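Local coordinates for Serine/threonine-protein kinase Tel1 (Chaetomium thermophilum, PDB 6SKY), which transfers phosphate from ATP to serine and threonine residues of proteins and probably activates checkpoint signalling as a sensor of DNA damage, at residues V2516-A2519 against L2520-R2524; Q2544-L2547 against S2548-N2552; A2620-E2623 against Q2624-A2628; P2854-M2857 against A2858-N2862. One frame throughout, in Å; residues are numbered along the deposited sequence.

Contact 1: residues V2516-A2519 against L2520-R2524; sequences VYHA and LAMDR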
ATOM      1  N   VAL A2516      15.501  41.591  41.782  1.00 44.19           N
ATOM      2  CA  VAL A2516      15.113  41.062  43.089  1.00 44.19           C
ATOM      3  C   VAL A2516      14.830  39.563  43.031  1.00 44.19           C
ATOM      4  O   VAL A2516      15.099  38.848  44.001  1.00 44.19           O
ATOM      5  CB  VAL A2516      13.926  41.838  43.684  1.00 44.19           C
ATOM      6  CG1 VAL A2516      14.252  43.307  43.737  1.00 44.19           C
ATOM      7  CG2 VAL A2516      12.670  41.594  42.908  1.00 44.19           C
ATOM      8  N   TYR A2517      14.314  39.049  41.911  1.00 40.03           N
ATOM      9  CA  TYR A2517      14.138  37.602  41.784  1.00 40.03           C
ATOM     10  C   TYR A2517      15.471  36.880  41.858  1.00 40.03           C
ATOM     11  O   TYR A2517      15.590  35.842  42.514  1.00 40.03           O
ATOM     12  CB  TYR A2517      13.444  37.255  40.471  1.00 40.03           C
ATOM     13  CG  TYR A2517      11.965  37.023  40.578  1.00 40.03           C
ATOM     14  CD1 TYR A2517      11.464  36.022  41.370  1.00 40.03           C
ATOM     15  CD2 TYR A2517      11.075  37.790  39.862  1.00 40.03           C
ATOM     16  CE1 TYR A2517      10.125  35.804  41.461  1.00 40.03           C
ATOM     17  CE2 TYR A2517       9.737  37.577  39.949  1.00 40.03           C
ATOM     18  CZ  TYR A2517       9.269  36.584  40.748  1.00 40.03           C
ATOM     19  OH  TYR A2517       7.924  36.366  40.839  1.00 40.03           O
ATOM     20  N   HIS A2518      16.490  37.411  41.189  1.00 45.38           N
ATOM     21  CA  HIS A2518      17.806  36.791  41.230  1.00 45.38           C
ATOM     22  C   HIS A2518      18.418  36.878  42.619  1.00 45.38           C
ATOM     23  O   HIS A2518      19.040  35.919  43.093  1.00 45.38           O
ATOM     24  CB  HIS A2518      18.707  37.451  40.196  1.00 45.38           C
ATOM     25  CG  HIS A2518      20.121  36.980  40.239  1.00 45.38           C
ATOM     26  ND1 HIS A2518      21.189  37.847  40.287  1.00 45.38           N
ATOM     27  CD2 HIS A2518      20.647  35.735  40.238  1.00 45.38           C
ATOM     28  CE1 HIS A2518      22.313  37.155  40.314  1.00 45.38           C
ATOM     29  NE2 HIS A2518      22.011  35.871  40.288  1.00 45.38           N
ATOM     30  N   ALA A2519      18.263  38.023  43.290  1.00 47.99           N
ATOM     31  CA  ALA A2519      18.773  38.139  44.650  1.00 47.99           C
ATOM     32  C   ALA A2519      18.103  37.135  45.570  1.00 47.99           C
ATOM     33  O   ALA A2519      18.761  36.523  46.415  1.00 47.99           O
ATOM     34  CB  ALA A2519      18.572  39.557  45.172  1.00 47.99           C
ATOM     35  N   LEU A2520      16.794  36.946  45.419  1.00 47.37           N
ATOM     36  CA  LEU A2520      16.097  35.955  46.228  1.00 47.37           C
ATOM     37  C   LEU A2520      16.554  34.544  45.892  1.00 47.37           C
ATOM     38  O   LEU A2520      16.664  33.695  46.781  1.00 47.37           O
ATOM     39  CB  LEU A2520      14.593  36.088  46.032  1.00 47.37           C
ATOM     40  CG  LEU A2520      13.722  35.105  46.795  1.00 47.37           C
ATOM     41  CD1 LEU A2520      13.643  35.502  48.246  1.00 47.37           C
ATOM     42  CD2 LEU A2520      12.356  35.071  46.181  1.00 47.37           C
ATOM     43  N   ALA A2521      16.824  34.275  44.617  1.00 49.89           N
ATOM     44  CA  ALA A2521      17.289  32.952  44.219  1.00 49.89           C
ATOM     45  C   ALA A2521      18.630  32.626  44.854  1.00 49.89           C
ATOM     46  O   ALA A2521      18.833  31.527  45.377  1.00 49.89           O
ATOM     47  CB  ALA A2521      17.387  32.870  42.698  1.00 49.89           C
ATOM     48  N   MET A2522      19.558  33.578  44.824  1.00 57.76           N
ATOM     49  CA  MET A2522      20.910  33.307  45.291  1.00 57.76           C
ATOM     50  C   MET A2522      21.011  33.195  46.806  1.00 57.76           C
ATOM     51  O   MET A2522      22.008  32.667  47.307  1.00 57.76           O
ATOM     52  CB  MET A2522      21.854  34.399  44.789  1.00 57.76           C
ATOM     53  CG  MET A2522      22.129  34.364  43.297  1.00 57.76           C
ATOM     54  SD  MET A2522      23.049  32.906  42.790  1.00 57.76           S
ATOM     55  CE  MET A2522      21.735  31.892  42.135  1.00 57.76           C
ATOM     56  N   ASP A2523      20.013  33.663  47.546  1.00 66.62           N
ATOM     57  CA  ASP A2523      20.118  33.783  48.998  1.00 66.62           C
ATOM     58  C   ASP A2523      19.812  32.449  49.662  1.00 66.62           C
ATOM     59  O   ASP A2523      18.651  32.070  49.815  1.00 66.62           O
ATOM     60  CB  ASP A2523      19.178  34.866  49.504  1.00 66.62           C
ATOM     61  CG  ASP A2523      19.081  34.887  51.004  1.00 66.62           C
ATOM     62  OD1 ASP A2523      20.138  34.899  51.664  1.00 66.62           O
ATOM     63  OD2 ASP A2523      17.949  34.900  51.528  1.00 66.62           O
ATOM     64  N   ARG A2524      20.855  31.742  50.090  1.00 75.55           N
ATOM     65  CA  ARG A2524      20.713  30.469  50.787  1.00 75.55           C
ATOM     66  C   ARG A2524      21.306  30.597  52.180  1.00 75.55           C
ATOM     67  O   ARG A2524      22.481  30.944  52.332  1.00 75.55           O
ATOM     68  CB  ARG A2524      21.390  29.336  50.016  1.00 75.55           C
ATOM     69  CG  ARG A2524      22.780  29.665  49.502  1.00 75.55           C
ATOM     70  CD  ARG A2524      23.264  28.606  48.531  1.00 75.55           C
ATOM     71  NE  ARG A2524      24.292  29.121  47.632  1.00 75.55           N
ATOM     72  CZ  ARG A2524      24.762  28.464  46.574  1.00 75.55           C
ATOM     73  NH1 ARG A2524      24.300  27.259  46.275  1.00 75.55           N
ATOM     74  NH2 ARG A2524      25.697  29.014  45.814  1.00 75.55           N
TER

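Contact 2: residues Q2544-L2547 against S2548-N2552; sequences QNFL and STMSN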
ATOM      1  N   GLN A2544      12.118  41.269  52.216  1.00 60.74           N
ATOM      2  CA  GLN A2544      11.387  42.527  52.291  1.00 60.74           C
ATOM      3  C   GLN A2544      11.715  43.426  51.109  1.00 60.74           C
ATOM      4  O   GLN A2544      10.826  44.095  50.566  1.00 60.74           O
ATOM      5  CB  GLN A2544      11.682  43.237  53.607  1.00 60.74           C
ATOM      6  CG  GLN A2544      10.815  44.457  53.818  1.00 60.74           C
ATOM      7  CD  GLN A2544       9.348  44.177  53.543  1.00 60.74           C
ATOM      8  OE1 GLN A2544       8.757  44.750  52.632  1.00 60.74           O
ATOM      9  NE2 GLN A2544       8.756  43.294  54.334  1.00 60.74           N
ATOM     10  N   ASN A2545      12.983  43.456  50.691  1.00 57.72           N
ATOM     11  CA  ASN A2545      13.325  44.170  49.466  1.00 57.72           C
ATOM     12  C   ASN A2545      12.558  43.608  48.277  1.00 57.72           C
ATOM     13  O   ASN A2545      12.059  44.364  47.434  1.00 57.72           O
ATOM     14  CB  ASN A2545      14.828  44.092  49.221  1.00 57.72           C
ATOM     15  CG  ASN A2545      15.260  44.900  48.026  1.00 57.72           C
ATOM     16  OD1 ASN A2545      14.585  45.844  47.630  1.00 57.72           O
ATOM     17  ND2 ASN A2545      16.393  44.534  47.442  1.00 57.72           N
ATOM     18  N   PHE A2546      12.432  42.280  48.211  1.00 54.30           N
ATOM     19  CA  PHE A2546      11.684  41.634  47.143  1.00 54.30           C
ATOM     20  C   PHE A2546      10.226  42.064  47.151  1.00 54.30           C
ATOM     21  O   PHE A2546       9.677  42.448  46.115  1.00 54.30           O
ATOM     22  CB  PHE A2546      11.808  40.120  47.293  1.00 54.30           C
ATOM     23  CG  PHE A2546      10.890  39.340  46.409  1.00 54.30           C
ATOM     24  CD1 PHE A2546      11.220  39.094  45.096  1.00 54.30           C
ATOM     25  CD2 PHE A2546       9.707  38.834  46.898  1.00 54.30           C
ATOM     26  CE1 PHE A2546      10.389  38.381  44.291  1.00 54.30           C
ATOM     27  CE2 PHE A2546       8.871  38.122  46.092  1.00 54.30           C
ATOM     28  CZ  PHE A2546       9.213  37.898  44.785  1.00 54.30           C
ATOM     29  N   LEU A2547       9.581  42.011  48.316  1.00 57.22           N
ATOM     30  CA  LEU A2547       8.162  42.347  48.380  1.00 57.22           C
ATOM     31  C   LEU A2547       7.916  43.812  48.050  1.00 57.22           C
ATOM     32  O   LEU A2547       6.963  44.141  47.334  1.00 57.22           O
ATOM     33  CB  LEU A2547       7.606  42.010  49.756  1.00 57.22           C
ATOM     34  CG  LEU A2547       7.248  40.542  49.933  1.00 57.22           C
ATOM     35  CD1 LEU A2547       6.853  40.295  51.354  1.00 57.22           C
ATOM     36  CD2 LEU A2547       6.117  40.185  49.002  1.00 57.22           C
ATOM     37  N   SER A2548       8.767  44.707  48.551  1.00 57.87           N
ATOM     38  CA  SER A2548       8.609  46.121  48.233  1.00 57.87           C
ATOM     39  C   SER A2548       8.779  46.370  46.741  1.00 57.87           C
ATOM     40  O   SER A2548       7.929  47.009  46.105  1.00 57.87           O
ATOM     41  CB  SER A2548       9.604  46.947  49.039  1.00 57.87           C
ATOM     42  OG  SER A2548      10.885  46.353  48.994  1.00 57.87           O
ATOM     43  N   THR A2549       9.872  45.862  46.158  1.00 56.28           N
ATOM     44  CA  THR A2549      10.114  46.076  44.736  1.00 56.28           C
ATOM     45  C   THR A2549       8.999  45.494  43.891  1.00 56.28           C
ATOM     46  O   THR A2549       8.640  46.054  42.850  1.00 56.28           O
ATOM     47  CB  THR A2549      11.440  45.455  44.327  1.00 56.28           C
ATOM     48  OG1 THR A2549      12.428  45.749  45.319  1.00 56.28           O
ATOM     49  CG2 THR A2549      11.884  46.011  42.996  1.00 56.28           C
ATOM     50  N   MET A2550       8.434  44.368  44.316  1.00 57.26           N
ATOM     51  CA  MET A2550       7.378  43.760  43.530  1.00 57.26           C
ATOM     52  C   MET A2550       6.070  44.522  43.664  1.00 57.26           C
ATOM     53  O   MET A2550       5.256  44.519  42.736  1.00 57.26           O
ATOM     54  CB  MET A2550       7.198  42.308  43.943  1.00 57.26           C
ATOM     55  CG  MET A2550       6.620  41.463  42.849  1.00 57.26           C
ATOM     56  SD  MET A2550       7.715  41.364  41.435  1.00 57.26           S
ATOM     57  CE  MET A2550       9.198  40.822  42.251  1.00 57.26           C
ATOM     58  N   SER A2551       5.845  45.180  44.800  1.00 60.02           N
ATOM     59  CA  SER A2551       4.669  46.036  44.912  1.00 60.02           C
ATOM     60  C   SER A2551       4.813  47.284  44.054  1.00 60.02           C
ATOM     61  O   SER A2551       3.843  47.732  43.435  1.00 60.02           O
ATOM     62  CB  SER A2551       4.432  46.416  46.369  1.00 60.02           C
ATOM     63  OG  SER A2551       5.604  46.966  46.933  1.00 60.02           O
ATOM     64  N   ASN A2552       6.014  47.860  43.999  1.00 59.72           N
ATOM     65  CA  ASN A2552       6.202  49.101  43.256  1.00 59.72           C
ATOM     66  C   ASN A2552       6.223  48.908  41.746  1.00 59.72           C
ATOM     67  O   ASN A2552       5.990  49.875  41.016  1.00 59.72           O
ATOM     68  CB  ASN A2552       7.498  49.787  43.688  1.00 59.72           C
ATOM     69  CG  ASN A2552       7.594  49.963  45.185  1.00 59.72           C
ATOM     70  OD1 ASN A2552       8.664  49.815  45.767  1.00 59.72           O
ATOM     71  ND2 ASN A2552       6.470  50.273  45.819  1.00 59.72           N
TER

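Contact 3: residues A2620-E2623 against Q2624-A2628; sequences AIME and QVFAA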
ATOM      1  N   ALA A2620      15.195  24.833  29.031  1.00 26.81           N
ATOM      2  CA  ALA A2620      14.306  25.725  28.295  1.00 26.81           C
ATOM      3  C   ALA A2620      14.356  25.458  26.799  1.00 26.81           C
ATOM      4  O   ALA A2620      13.315  25.423  26.129  1.00 26.81           O
ATOM      5  CB  ALA A2620      14.671  27.172  28.588  1.00 26.81           C
ATOM      6  N   ILE A2621      15.557  25.261  26.255  1.00 27.25           N
ATOM      7  CA  ILE A2621      15.696  24.912  24.848  1.00 27.25           C
ATOM      8  C   ILE A2621      14.967  23.615  24.541  1.00 27.25           C
ATOM      9  O   ILE A2621      14.252  23.508  23.539  1.00 27.25           O
ATOM     10  CB  ILE A2621      17.185  24.819  24.479  1.00 27.25           C
ATOM     11  CG1 ILE A2621      17.834  26.192  24.492  1.00 27.25           C
ATOM     12  CG2 ILE A2621      17.343  24.220  23.131  1.00 27.25           C
ATOM     13  CD1 ILE A2621      17.386  27.053  23.382  1.00 27.25           C
ATOM     14  N   MET A2622      15.126  22.606  25.391  1.00 26.87           N
ATOM     15  CA  MET A2622      14.486  21.337  25.090  1.00 26.87           C
ATOM     16  C   MET A2622      12.980  21.395  25.286  1.00 26.87           C
ATOM     17  O   MET A2622      12.245  20.731  24.554  1.00 26.87           O
ATOM     18  CB  MET A2622      15.097  20.225  25.926  1.00 26.87           C
ATOM     19  CG  MET A2622      16.476  19.834  25.461  1.00 26.87           C
ATOM     20  SD  MET A2622      16.637  19.880  23.667  1.00 26.87           S
ATOM     21  CE  MET A2622      15.636  18.486  23.185  1.00 26.87           C
ATOM     22  N   GLU A2623      12.495  22.180  26.243  1.00 25.25           N
ATOM     23  CA  GLU A2623      11.057  22.376  26.354  1.00 25.25           C
ATOM     24  C   GLU A2623      10.499  23.017  25.093  1.00 25.25           C
ATOM     25  O   GLU A2623       9.427  22.631  24.613  1.00 25.25           O
ATOM     26  CB  GLU A2623      10.749  23.220  27.587  1.00 25.25           C
ATOM     27  CG  GLU A2623       9.285  23.533  27.788  1.00 25.25           C
ATOM     28  CD  GLU A2623       8.451  22.299  28.012  1.00 25.25           C
ATOM     29  OE1 GLU A2623       8.920  21.386  28.710  1.00 25.25           O
ATOM     30  OE2 GLU A2623       7.328  22.231  27.485  1.00 25.25           O
ATOM     31  N   GLN A2624      11.235  23.965  24.513  1.00 25.60           N
ATOM     32  CA  GLN A2624      10.787  24.590  23.272  1.00 25.60           C
ATOM     33  C   GLN A2624      10.778  23.604  22.110  1.00 25.60           C
ATOM     34  O   GLN A2624       9.846  23.598  21.296  1.00 25.60           O
ATOM     35  CB  GLN A2624      11.681  25.778  22.954  1.00 25.60           C
ATOM     36  CG  GLN A2624      11.342  26.480  21.682  1.00 25.60           C
ATOM     37  CD  GLN A2624      12.502  27.276  21.160  1.00 25.60           C
ATOM     38  OE1 GLN A2624      12.354  28.101  20.265  1.00 25.60           O
ATOM     39  NE2 GLN A2624      13.676  27.026  21.713  1.00 25.60           N
ATOM     40  N   VAL A2625      11.800  22.756  22.022  1.00 22.89           N
ATOM     41  CA  VAL A2625      11.865  21.763  20.949  1.00 22.89           C
ATOM     42  C   VAL A2625      10.711  20.774  21.057  1.00 22.89           C
ATOM     43  O   VAL A2625      10.058  20.436  20.059  1.00 22.89           O
ATOM     44  CB  VAL A2625      13.225  21.049  20.977  1.00 22.89           C
ATOM     45  CG1 VAL A2625      13.152  19.746  20.237  1.00 22.89           C
ATOM     46  CG2 VAL A2625      14.280  21.932  20.376  1.00 22.89           C
ATOM     47  N   PHE A2626      10.447  20.289  22.270  1.00 20.39           N
ATOM     48  CA  PHE A2626       9.353  19.351  22.476  1.00 20.39           C
ATOM     49  C   PHE A2626       8.007  19.985  22.162  1.00 20.39           C
ATOM     50  O   PHE A2626       7.129  19.336  21.583  1.00 20.39           O
ATOM     51  CB  PHE A2626       9.380  18.827  23.904  1.00 20.39           C
ATOM     52  CG  PHE A2626      10.255  17.628  24.091  1.00 20.39           C
ATOM     53  CD1 PHE A2626      11.608  17.765  24.297  1.00 20.39           C
ATOM     54  CD2 PHE A2626       9.720  16.359  24.069  1.00 20.39           C
ATOM     55  CE1 PHE A2626      12.408  16.669  24.473  1.00 20.39           C
ATOM     56  CE2 PHE A2626      10.519  15.260  24.243  1.00 20.39           C
ATOM     57  CZ  PHE A2626      11.864  15.415  24.442  1.00 20.39           C
ATOM     58  N   ALA A2627       7.821  21.252  22.525  1.00 20.14           N
ATOM     59  CA  ALA A2627       6.569  21.918  22.194  1.00 20.14           C
ATOM     60  C   ALA A2627       6.394  22.060  20.687  1.00 20.14           C
ATOM     61  O   ALA A2627       5.283  21.912  20.168  1.00 20.14           O
ATOM     62  CB  ALA A2627       6.510  23.278  22.875  1.00 20.14           C
ATOM     63  N   ALA A2628       7.480  22.324  19.960  1.00 19.88           N
ATOM     64  CA  ALA A2628       7.372  22.449  18.509  1.00 19.88           C
ATOM     65  C   ALA A2628       7.008  21.123  17.849  1.00 19.88           C
ATOM     66  O   ALA A2628       6.159  21.078  16.948  1.00 19.88           O
ATOM     67  CB  ALA A2628       8.673  22.994  17.937  1.00 19.88           C
TER

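Contact 4: residues P2854-M2857 against A2858-N2862; sequences PVRM and AKLQN. Residues 2854, 2855, 2856, 2857 of segment 2854-2857 come from a tag, linker or insertion. Residues 2858, 2859, 2860, 2861, 2862 of segment 2858-2862 come from a tag, linker or insertion.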
ATOM      1  N   PRO A2854      30.599  17.392  32.929  1.00 73.74           N
ATOM      2  CA  PRO A2854      30.766  16.548  34.123  1.00 73.74           C
ATOM      3  C   PRO A2854      30.149  17.122  35.383  1.00 73.74           C
ATOM      4  O   PRO A2854      29.952  16.376  36.348  1.00 73.74           O
ATOM      5  CB  PRO A2854      32.288  16.424  34.254  1.00 73.74           C
ATOM      6  CG  PRO A2854      32.799  16.649  32.877  1.00 73.74           C
ATOM      7  CD  PRO A2854      31.887  17.679  32.278  1.00 73.74           C
ATOM      8  N   VAL A2855      29.824  18.414  35.409  1.00 72.44           N
ATOM      9  CA  VAL A2855      29.151  18.985  36.573  1.00 72.44           C
ATOM     10  C   VAL A2855      27.781  18.343  36.757  1.00 72.44           C
ATOM     11  O   VAL A2855      27.469  17.778  37.813  1.00 72.44           O
ATOM     12  CB  VAL A2855      29.052  20.513  36.436  1.00 72.44           C
ATOM     13  CG1 VAL A2855      30.321  21.166  36.944  1.00 72.44           C
ATOM     14  CG2 VAL A2855      28.821  20.895  34.987  1.00 72.44           C
ATOM     15  N   ARG A2856      26.945  18.395  35.718  1.00 64.87           N
ATOM     16  CA  ARG A2856      25.635  17.768  35.830  1.00 64.87           C
ATOM     17  C   ARG A2856      25.745  16.252  35.820  1.00 64.87           C
ATOM     18  O   ARG A2856      24.917  15.573  36.435  1.00 64.87           O
ATOM     19  CB  ARG A2856      24.709  18.244  34.713  1.00 64.87           C
ATOM     20  CG  ARG A2856      23.275  17.772  34.890  1.00 64.87           C
ATOM     21  CD  ARG A2856      22.331  18.410  33.888  1.00 64.87           C
ATOM     22  NE  ARG A2856      20.964  17.930  34.063  1.00 64.87           N
ATOM     23  CZ  ARG A2856      19.909  18.430  33.431  1.00 64.87           C
ATOM     24  NH1 ARG A2856      20.060  19.435  32.582  1.00 64.87           N
ATOM     25  NH2 ARG A2856      18.701  17.927  33.650  1.00 64.87           N
ATOM     26  N   MET A2857      26.758  15.703  35.149  1.00 67.24           N
ATOM     27  CA  MET A2857      26.949  14.259  35.181  1.00 67.24           C
ATOM     28  C   MET A2857      27.243  13.768  36.591  1.00 67.24           C
ATOM     29  O   MET A2857      26.848  12.657  36.959  1.00 67.24           O
ATOM     30  CB  MET A2857      28.066  13.854  34.223  1.00 67.24           C
ATOM     31  CG  MET A2857      28.395  12.384  34.257  1.00 67.24           C
ATOM     32  SD  MET A2857      29.586  11.893  33.003  1.00 67.24           S
ATOM     33  CE  MET A2857      28.574  11.990  31.537  1.00 67.24           C
ATOM     34  N   ALA A2858      27.927  14.576  37.398  1.00 71.31           N
ATOM     35  CA  ALA A2858      28.104  14.244  38.804  1.00 71.31           C
ATOM     36  C   ALA A2858      26.883  14.601  39.635  1.00 71.31           C
ATOM     37  O   ALA A2858      26.667  14.003  40.691  1.00 71.31           O
ATOM     38  CB  ALA A2858      29.335  14.953  39.363  1.00 71.31           C
ATOM     39  N   LYS A2859      26.084  15.560  39.182  1.00 69.62           N
ATOM     40  CA  LYS A2859      24.840  15.878  39.866  1.00 69.62           C
ATOM     41  C   LYS A2859      23.732  14.867  39.591  1.00 69.62           C
ATOM     42  O   LYS A2859      22.702  14.906  40.270  1.00 69.62           O
ATOM     43  CB  LYS A2859      24.375  17.278  39.461  1.00 69.62           C
ATOM     44  CG  LYS A2859      23.388  17.925  40.417  1.00 69.62           C
ATOM     45  CD  LYS A2859      23.142  19.383  40.050  1.00 69.62           C
ATOM     46  CE  LYS A2859      22.187  20.045  41.030  1.00 69.62           C
ATOM     47  NZ  LYS A2859      21.932  21.469  40.682  1.00 69.62           N
ATOM     48  N   LEU A2860      23.912  13.969  38.623  1.00 62.14           N
ATOM     49  CA  LEU A2860      22.869  13.028  38.228  1.00 62.14           C
ATOM     50  C   LEU A2860      23.006  11.653  38.862  1.00 62.14           C
ATOM     51  O   LEU A2860      21.991  11.034  39.185  1.00 62.14           O
ATOM     52  CB  LEU A2860      22.841  12.866  36.707  1.00 62.14           C
ATOM     53  CG  LEU A2860      22.180  13.976  35.893  1.00 62.14           C
ATOM     54  CD1 LEU A2860      22.225  13.654  34.424  1.00 62.14           C
ATOM     55  CD2 LEU A2860      20.755  14.185  36.338  1.00 62.14           C
ATOM     56  N   GLN A2861      24.220  11.142  39.039  1.00 53.65           N
ATOM     57  CA  GLN A2861      24.417   9.776  39.518  1.00 53.65           C
ATOM     58  C   GLN A2861      25.392   9.734  40.681  1.00 53.65           C
ATOM     59  O   GLN A2861      26.327   8.934  40.712  1.00 53.65           O
ATOM     60  CB  GLN A2861      24.893   8.867  38.400  1.00 53.65           C
ATOM     61  CG  GLN A2861      23.847   8.606  37.366  1.00 53.65           C
ATOM     62  CD  GLN A2861      24.044   7.292  36.692  1.00 53.65           C
ATOM     63  OE1 GLN A2861      24.891   6.504  37.087  1.00 53.65           O
ATOM     64  NE2 GLN A2861      23.266   7.042  35.657  1.00 53.65           N
ATOM     65  N   ASN A2862      25.175  10.606  41.659  1.00 63.71           N
ATOM     66  CA  ASN A2862      25.889  10.562  42.930  1.00 63.71           C
ATOM     67  C   ASN A2862      27.407  10.559  42.761  1.00 63.71           C
ATOM     68  O   ASN A2862      28.054   9.520  42.893  1.00 63.71           O
ATOM     69  CB  ASN A2862      25.449   9.337  43.728  1.00 63.71           C
ATOM     70  CG  ASN A2862      25.925   9.373  45.162  1.00 63.71           C
ATOM     71  OD1 ASN A2862      26.341  10.417  45.663  1.00 63.71           O
ATOM     72  ND2 ASN A2862      25.863   8.232  45.834  1.00 63.71           N
TER

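Contact 1: residues V2516-A2519 against L2520-R2524
The imidazole of His-2518 overlaps the start of the Met-2522 side chain, one helical turn further along. The nearest pair is His-2518 NE2 and Met-2522 CG, 3.4 Å apart. Next comes His-2518 CD2, 3.7 Å from the same Met-2522 CG. The sulfur stands further off: Met-2522 SD lies 4.9 Å from the centroid of the His-2518 ring, 59° from the ring normal, an oblique sulfur-aromatic contact. CB of His-2518 points away from 2520-2524. Its CG is trans to the backbone N (chi1 175°), and this turn brings the ring back alongside the methionine. A serine in place of His-2518 would remove the ring, so the Met-2522 side chain would probably lose its aromatic neighbour and be freer to turn.

Backbone bonds run beneath the pair. Met-2522 N donates to His-2518 O at 3.0 Å. Leu-2520 N reaches Val-2516 O at 2.9 Å, and Ala-2521 N bonds to Tyr-2517 O in the same way. The next bond is weak: Asp-2523 N is 3.3 Å from Ala-2519 O. The polar ends have partners beyond the segments: Tyr-2517 OH bonds to Gln-2607 and Asp-2523 OD2 to Tyr-2529. Ser-2658 touches both His-2518 and Met-2522. The arrangement is an i to i+4 side-chain pair on an alpha helix, here helix 2507-2522 where it lies against strands of the six-stranded antiparallel sheet.

Contact 2: residues Q2544-L2547 against S2548-N2552
Met-2550 folds back on Phe-2546, its i-4 neighbour on the alpha helix 2541-2552. Its CB starts 3.3 Å from Phe-2546 O. From there the chain bends at chi2 (64°) and again at chi3 (53°), which turns the methyl group back toward the ring. CE at the tip is 3.4 Å from Phe-2546 CE1. It also lies near CD1 and CZ, the two neighbours of that atom in the ring. The two side chains meet at a slant, in an apolar contact. Both are buried, and Phe-2579 of strand 2576-2585 touches both. Its ring meets that of Phe-2546 edge-to-face.

Polar contacts follow the backbone. Several hydroxyls lie close to backbone carbonyls of the preceding turn. Ser-2548 OG is 2.8 Å from both Gln-2544 O and Asn-2545 O. Ser-2548 N also bonds to Gln-2544 O, and Ser-2551 N to Leu-2547 O. Thr-2549 has OG1 beside its own backbone N (chi1 -43°), facing back along the helix. Its CG2 methyl sits by the carbonyl carbon. A valine at Thr-2549 would keep the bulk but not the hydroxyl, so Asn-2545 O would probably lose one of its two bonds from this residue. Those bonds come from opposite faces of the carbonyl plane: Thr-2549 OG1 at 2.6 Å and Thr-2549 N at 2.9 Å from Asn-2545 O.

Contact 3: residues A2620-E2623 against Q2624-A2628
Apolar contacts gather round the methyl group of Met-2622. Its CE is 3.9 Å from CE1 of Phe-2626 and 4.1 Å from CG1 of Val-2625. Met-2622 and Val-2625 run side by side and point the same way, while Phe-2626 crosses the methionine at a slant. CB of Met-2622 points away from 2624-2628. The chain bends at chi2 (-37°) and chi3 (-70°), and these turns carry CE back to its two partners. Tyr-2848 also touches Met-2622. Leu-2842 of helix 2832-2843 packs on Val-2625 and on Ile-2621.

A carbonyl meets a ring edge in the same place. Met-2622 O lies in the plane of the Phe-2626 ring, with CD1 as the nearest ring atom.

The segments belong to helix 2616-2632. It follows strand 2604-2611, which carries the nucleotide-pocket residue Lys-2610. This order is consistent with the helix C position of the kinase N-lobe.

Backbone hydrogen bonds link each residue of 2620-2623 to the residue four further on. Phe-2626 N donates to Met-2622 O at 2.9 Å, with an N-H...O angle of 168°. Gln-2624 N reaches Ala-2620 O at 3.0 Å, and Val-2625 N bonds to Ile-2621 O. Ala-2627 N donates to Glu-2623 O, and its CB rests near the same oxygen.

Glu-2623 also packs on loops: its buried side chain touches Thr-2648, Tyr-2649 and Leu-2780.

Contact 4: residues P2854-M2857 against A2858-N2862
Leu-2860 packs on Arg-2856, and this pair is the close part of the contact. Leu-2860 CG is 4.1 Å from Arg-2856 CG and 3.2 Å from Arg-2856 O. Leu-2860 CB also lies near that oxygen. The two side chains meet at an angle. Further out, Leu-2860 CD2 comes up at the edge of the guanidinium group, near its plane. The arginine chain is extended, with CG opposite the backbone N (chi1 -172°), and it carries the charge away from the helix. There NH2 forms a salt bridge with Asp-2779, and NH1 has a long, weak ion pair with Asp-2619.

The other side is looser. Pro-2854, Val-2855, Ala-2858 and Lys-2859 are exposed, and the extended Lys-2859 chain leads away from 2854-2857. Here the backbone does the joining. Ala-2858 N bonds to Pro-2854 O at 2.9 Å and weakly to Val-2855 O. Lys-2859 N reaches Val-2855 O at 3.0 Å. Gln-2861 leaves the helical conformation, and its NE2 bonds to Val-2792 O.

All nine residues come from an insertion into the natural sequence. The result is a short surface helix beside the kinase active site, with its arginine on the magnesium-binding aspartate.

Contacts 1 and 2 meet directly. Val-2516 CG2 is 3.6 Å from Met-2550 CE and from Phe-2546 CD1. The rings of Tyr-2517 and Phe-2546 pack edge-to-face, so helices 2507-2522 and 2541-2552 pack on each other through these side chains. Contacts 3 and 4 do not touch each other; their nearest atoms are about 8 Å apart, as are those of contacts 1 and 4. In contact 4 the side chain of Arg-2856 is about 7 Å from the bound magnesium ion, and that of Lys-2859 about 6 Å from the ATP analogue. The Glu-2623 side chain of contact 3 is about 9 Å from the analogue. In contact 1 the Ala-2521 side chain is about 13 Å from the bound ATP analogue.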